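Local coordinates for protein tRNA-splicing ligase RtcB (Thermus thermophilus, PDB 2EPG) that probably joins RNA ends as a GTP- and manganese-dependent ligase, linking a 2',3'-cyclic or 3'-phosphate end to a 5'-hydroxyl end, at residues 157-165 with 298-309. Residues are numbered along the deposited sequence; the frame is centred on the assembly and turned at random.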
ATOM      1  N   LYS A 157       9.009  -3.587  20.679  1.00 41.96           N
ATOM      2  CA  LYS A 157       9.468  -4.911  20.259  1.00 40.48           C
ATOM      3  C   LYS A 157       8.216  -5.784  20.095  1.00 37.64           C
ATOM      4  O   LYS A 157       8.087  -6.563  19.146  1.00 35.09           O
ATOM      5  CB  LYS A 157      10.364  -5.514  21.343  1.00 43.72           C
ATOM      6  CG  LYS A 157      11.414  -6.483  20.859  1.00 46.65           C
ATOM      7  CD  LYS A 157      12.657  -5.763  20.342  1.00 48.60           C
ATOM      8  CE  LYS A 157      13.824  -6.741  20.190  1.00 50.54           C
ATOM      9  NZ  LYS A 157      15.066  -6.096  19.654  1.00 54.98           N
ATOM     10  N   GLU A 158       7.302  -5.660  21.045  1.00 34.60           N
ATOM     11  CA  GLU A 158       6.055  -6.401  20.984  1.00 35.05           C
ATOM     12  C   GLU A 158       5.238  -5.862  19.794  1.00 32.68           C
ATOM     13  O   GLU A 158       4.564  -6.622  19.099  1.00 30.12           O
ATOM     14  CB  GLU A 158       5.290  -6.236  22.298  1.00 34.96           C
ATOM     15  CG  GLU A 158       6.032  -6.849  23.465  1.00 38.91           C
ATOM     16  CD  GLU A 158       5.290  -6.715  24.774  1.00 42.09           C
ATOM     17  OE1 GLU A 158       4.307  -5.941  24.818  1.00 43.48           O
ATOM     18  OE2 GLU A 158       5.698  -7.376  25.756  1.00 44.25           O
ATOM     19  N   ILE A 159       5.334  -4.558  19.553  1.00 30.22           N
ATOM     20  CA  ILE A 159       4.618  -3.949  18.442  1.00 32.06           C
ATOM     21  C   ILE A 159       5.067  -4.560  17.119  1.00 32.20           C
ATOM     22  O   ILE A 159       4.242  -4.868  16.260  1.00 29.46           O
ATOM     23  CB  ILE A 159       4.809  -2.407  18.429  1.00 31.39           C
ATOM     24  CG1 ILE A 159       3.990  -1.790  19.572  1.00 32.88           C
ATOM     25  CG2 ILE A 159       4.320  -1.808  17.119  1.00 30.88           C
ATOM     26  CD1 ILE A 159       4.099  -0.294  19.679  1.00 31.76           C
ATOM     27  N   LEU A 160       6.369  -4.782  16.966  1.00 32.82           N
ATOM     28  CA  LEU A 160       6.870  -5.362  15.729  1.00 32.79           C
ATOM     29  C   LEU A 160       6.315  -6.754  15.463  1.00 32.79           C
ATOM     30  O   LEU A 160       6.227  -7.187  14.311  1.00 30.22           O
ATOM     31  CB  LEU A 160       8.400  -5.421  15.729  1.00 31.69           C
ATOM     32  CG  LEU A 160       9.171  -4.112  15.899  1.00 34.86           C
ATOM     33  CD1 LEU A 160      10.664  -4.375  15.651  1.00 38.57           C
ATOM     34  CD2 LEU A 160       8.660  -3.064  14.945  1.00 34.06           C
ATOM     35  N   LYS A 161       5.945  -7.457  16.529  1.00 33.21           N
ATOM     36  CA  LYS A 161       5.427  -8.811  16.400  1.00 34.05           C
ATOM     37  C   LYS A 161       3.921  -8.881  16.292  1.00 33.12           C
ATOM     38  O   LYS A 161       3.376  -9.690  15.536  1.00 33.05           O
ATOM     39  CB  LYS A 161       5.845  -9.658  17.610  1.00 36.76           C
ATOM     40  CG  LYS A 161       7.325  -9.954  17.706  1.00 40.74           C
ATOM     41  CD  LYS A 161       7.695 -10.667  19.022  1.00 46.44           C
ATOM     42  CE  LYS A 161       7.422  -9.761  20.229  1.00 47.34           C
ATOM     43  NZ  LYS A 161       7.818 -10.371  21.530  1.00 51.99           N
ATOM     44  N   GLU A 162       3.250  -8.026  17.055  1.00 33.09           N
ATOM     45  CA  GLU A 162       1.795  -8.052  17.118  1.00 33.88           C
ATOM     46  C   GLU A 162       1.052  -7.114  16.172  1.00 33.42           C
ATOM     47  O   GLU A 162      -0.114  -7.348  15.870  1.00 36.53           O
ATOM     48  CB  GLU A 162       1.348  -7.808  18.575  1.00 32.70           C
ATOM     49  CG  GLU A 162      -0.173  -7.940  18.817  1.00 35.82           C
ATOM     50  CD  GLU A 162      -0.567  -7.804  20.291  1.00 37.54           C
ATOM     51  OE1 GLU A 162      -1.758  -7.534  20.581  1.00 37.81           O
ATOM     52  OE2 GLU A 162       0.313  -7.986  21.159  1.00 36.54           O
ATOM     53  N   GLY A 163       1.703  -6.051  15.714  1.00 32.94           N
ATOM     54  CA  GLY A 163       1.030  -5.137  14.805  1.00 30.36           C
ATOM     55  C   GLY A 163       0.109  -4.104  15.431  1.00 30.30           C
ATOM     56  O   GLY A 163       0.229  -3.784  16.619  1.00 28.59           O
ATOM     57  N   ALA A 164      -0.813  -3.578  14.621  1.00 27.55           N
ATOM     58  CA  ALA A 164      -1.744  -2.543  15.060  1.00 26.85           C
ATOM     59  C   ALA A 164      -2.577  -2.950  16.262  1.00 25.91           C
ATOM     60  O   ALA A 164      -2.903  -2.113  17.098  1.00 25.54           O
ATOM     61  CB  ALA A 164      -2.667  -2.131  13.901  1.00 26.50           C
ATOM     62  N   GLY A 165      -2.928  -4.230  16.337  1.00 25.08           N
ATOM     63  CA  GLY A 165      -3.720  -4.723  17.450  1.00 24.88           C
ATOM     64  C   GLY A 165      -3.115  -4.447  18.821  1.00 26.03           C
ATOM     65  O   GLY A 165      -3.859  -4.257  19.771  1.00 26.17           O
ATOM     66  N   ALA A 298       8.292  -8.586   7.766  1.00 27.22           N
ATOM     67  CA  ALA A 298       7.009  -8.677   8.439  1.00 28.18           C
ATOM     68  C   ALA A 298       6.996  -7.771   9.666  1.00 27.63           C
ATOM     69  O   ALA A 298       5.972  -7.160   9.977  1.00 28.15           O
ATOM     70  CB  ALA A 298       6.731 -10.131   8.860  1.00 27.06           C
ATOM     71  N   ALA A 299       8.126  -7.704  10.366  1.00 26.44           N
ATOM     72  CA  ALA A 299       8.234  -6.865  11.560  1.00 27.02           C
ATOM     73  C   ALA A 299       8.114  -5.402  11.130  1.00 24.89           C
ATOM     74  O   ALA A 299       7.433  -4.605  11.767  1.00 25.52           O
ATOM     75  CB  ALA A 299       9.581  -7.111  12.271  1.00 26.78           C
ATOM     76  N   ALA A 300       8.764  -5.058  10.027  1.00 24.36           N
ATOM     77  CA  ALA A 300       8.690  -3.701   9.529  1.00 24.00           C
ATOM     78  C   ALA A 300       7.233  -3.395   9.133  1.00 25.97           C
ATOM     79  O   ALA A 300       6.710  -2.320   9.422  1.00 25.22           O
ATOM     80  CB  ALA A 300       9.611  -3.543   8.330  1.00 23.77           C
ATOM     81  N   ALA A 301       6.577  -4.346   8.471  1.00 23.57           N
ATOM     82  CA  ALA A 301       5.194  -4.130   8.062  1.00 24.79           C
ATOM     83  C   ALA A 301       4.290  -3.900   9.280  1.00 22.50           C
ATOM     84  O   ALA A 301       3.430  -3.030   9.259  1.00 22.80           O
ATOM     85  CB  ALA A 301       4.693  -5.330   7.237  1.00 20.33           C
ATOM     86  N   ASN A 302       4.486  -4.681  10.334  1.00 23.26           N
ATOM     87  CA  ASN A 302       3.674  -4.547  11.539  1.00 24.47           C
ATOM     88  C   ASN A 302       3.894  -3.189  12.176  1.00 24.94           C
ATOM     89  O   ASN A 302       2.980  -2.617  12.775  1.00 25.67           O
ATOM     90  CB  ASN A 302       4.006  -5.668  12.543  1.00 23.20           C
ATOM     91  CG  ASN A 302       3.559  -7.033  12.051  1.00 25.45           C
ATOM     92  OD1 ASN A 302       3.972  -8.085  12.578  1.00 27.68           O
ATOM     93  ND2 ASN A 302       2.694  -7.028  11.045  1.00 23.21           N
ATOM     94  N   PHE A 303       5.111  -2.675  12.041  1.00 24.55           N
ATOM     95  CA  PHE A 303       5.440  -1.375  12.584  1.00 24.49           C
ATOM     96  C   PHE A 303       4.670  -0.326  11.791  1.00 23.23           C
ATOM     97  O   PHE A 303       4.083   0.605  12.358  1.00 21.09           O
ATOM     98  CB  PHE A 303       6.949  -1.113  12.475  1.00 24.59           C
ATOM     99  CG  PHE A 303       7.363   0.236  13.001  1.00 27.01           C
ATOM    100  CD1 PHE A 303       7.287   0.522  14.358  1.00 28.21           C
ATOM    101  CD2 PHE A 303       7.813   1.224  12.138  1.00 28.12           C
ATOM    102  CE1 PHE A 303       7.656   1.773  14.846  1.00 27.87           C
ATOM    103  CE2 PHE A 303       8.181   2.477  12.616  1.00 29.70           C
ATOM    104  CZ  PHE A 303       8.102   2.750  13.974  1.00 28.40           C
ATOM    105  N   ALA A 304       4.658  -0.484  10.472  1.00 23.28           N
ATOM    106  CA  ALA A 304       3.932   0.465   9.622  1.00 23.21           C
ATOM    107  C   ALA A 304       2.436   0.398   9.948  1.00 22.31           C
ATOM    108  O   ALA A 304       1.759   1.421  10.004  1.00 24.78           O
ATOM    109  CB  ALA A 304       4.177   0.155   8.122  1.00 19.91           C
ATOM    110  N   PHE A 305       1.907  -0.802  10.159  1.00 22.82           N
ATOM    111  CA  PHE A 305       0.492  -0.906  10.500  1.00 22.70           C
ATOM    112  C   PHE A 305       0.211  -0.131  11.795  1.00 22.56           C
ATOM    113  O   PHE A 305      -0.772   0.590  11.891  1.00 22.76           O
ATOM    114  CB  PHE A 305       0.082  -2.375  10.687  1.00 20.43           C
ATOM    115  CG  PHE A 305      -0.266  -3.089   9.397  1.00 24.50           C
ATOM    116  CD1 PHE A 305       0.219  -4.369   9.146  1.00 22.47           C
ATOM    117  CD2 PHE A 305      -1.100  -2.492   8.449  1.00 23.44           C
ATOM    118  CE1 PHE A 305      -0.112  -5.047   7.980  1.00 24.82           C
ATOM    119  CE2 PHE A 305      -1.439  -3.157   7.280  1.00 24.27           C
ATOM    120  CZ  PHE A 305      -0.943  -4.442   7.042  1.00 26.25           C
ATOM    121  N   ALA A 306       1.092  -0.276  12.786  1.00 24.95           N
ATOM    122  CA  ALA A 306       0.936   0.388  14.086  1.00 21.95           C
ATOM    123  C   ALA A 306       1.055   1.882  13.961  1.00 22.92           C
ATOM    124  O   ALA A 306       0.355   2.638  14.637  1.00 22.80           O
ATOM    125  CB  ALA A 306       1.978  -0.131  15.068  1.00 22.87           C
ATOM    126  N   ASN A 307       1.958   2.313  13.098  1.00 25.16           N
ATOM    127  CA  ASN A 307       2.166   3.731  12.875  1.00 25.25           C
ATOM    128  C   ASN A 307       0.883   4.397  12.360  1.00 26.63           C
ATOM    129  O   ASN A 307       0.518   5.493  12.805  1.00 26.01           O
ATOM    130  CB  ASN A 307       3.302   3.938  11.866  1.00 25.79           C
ATOM    131  CG  ASN A 307       3.659   5.396  11.703  1.00 27.89           C
ATOM    132  OD1 ASN A 307       3.762   6.121  12.687  1.00 31.52           O
ATOM    133  ND2 ASN A 307       3.859   5.835  10.465  1.00 29.70           N
ATOM    134  N   ARG A 308       0.211   3.751  11.408  1.00 25.64           N
ATOM    135  CA  ARG A 308      -1.017   4.318  10.868  1.00 25.99           C
ATOM    136  C   ARG A 308      -2.113   4.256  11.935  1.00 25.48           C
ATOM    137  O   ARG A 308      -2.933   5.169  12.049  1.00 25.76           O
ATOM    138  CB  ARG A 308      -1.440   3.576   9.592  1.00 25.52           C
ATOM    139  CG  ARG A 308      -0.505   3.845   8.399  1.00 25.35           C
ATOM    140  CD  ARG A 308      -1.129   3.464   7.049  1.00 24.34           C
ATOM    141  NE  ARG A 308      -1.269   2.021   6.840  1.00 25.26           N
ATOM    142  CZ  ARG A 308      -0.354   1.243   6.270  1.00 24.13           C
ATOM    143  NH1 ARG A 308      -0.590  -0.048   6.125  1.00 25.06           N
ATOM    144  NH2 ARG A 308       0.800   1.748   5.846  1.00 26.35           N
ATOM    145  N   GLN A 309      -2.125   3.183  12.720  1.00 24.22           N
ATOM    146  CA  GLN A 309      -3.112   3.052  13.769  1.00 24.68           C
ATOM    147  C   GLN A 309      -2.943   4.203  14.765  1.00 26.17           C
ATOM    148  O   GLN A 309      -3.932   4.815  15.173  1.00 27.61           O
ATOM    149  CB  GLN A 309      -2.956   1.708  14.493  1.00 22.01           C
ATOM    150  CG  GLN A 309      -3.900   1.526  15.685  1.00 24.49           C
ATOM    151  CD  GLN A 309      -5.388   1.516  15.283  1.00 26.26           C
ATOM    152  OE1 GLN A 309      -5.778   0.860  14.315  1.00 24.98           O
ATOM    153  NE2 GLN A 309      -6.212   2.225  16.040  1.00 23.18           N
TER
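The carbonyl O of Leu-160, in the last turn of its helix, is met by two successive turns of the other helix: Ala-299 CA comes to 3.4 Å in a CA-H...O contact, and Asn-302 CB lies 3.2 Å away. Alanine suits position 299, since its small methyl lets the backbones come this close where the helices cross at 100°. Asn-302 holds its CG beside its own backbone N (chi1 -68°), which brings the amide group up to the carbonyls of Leu-160 and Lys-161. A leucine in its place would probably leave these carbonyls facing an apolar branch instead of an amide. Gly-163 CA lies 3.8 Å from Asn-302 CB. Gly-163 leaves the helix with positive phi, at backbone angles where a CB would be jammed against the preceding carbonyl O, and turns the chain so that Ala-164 CB can rest against Gln-309 CB (3.9 Å). Apolar contacts complete the crossing: Leu-160 CD2 reaches Phe-303 CB at 3.6 Å, the two side chains running alongside each other, and Ile-159 CG2 meets Ala-306 CB at 3.5 Å. Leu-252 of helix 250-265 packs on both Leu-160 and Phe-303, while Leu-167 of helix 164-169 joins Ile-159 and Ala-306, so the long helix 288-321 lies among three shorter helical segments.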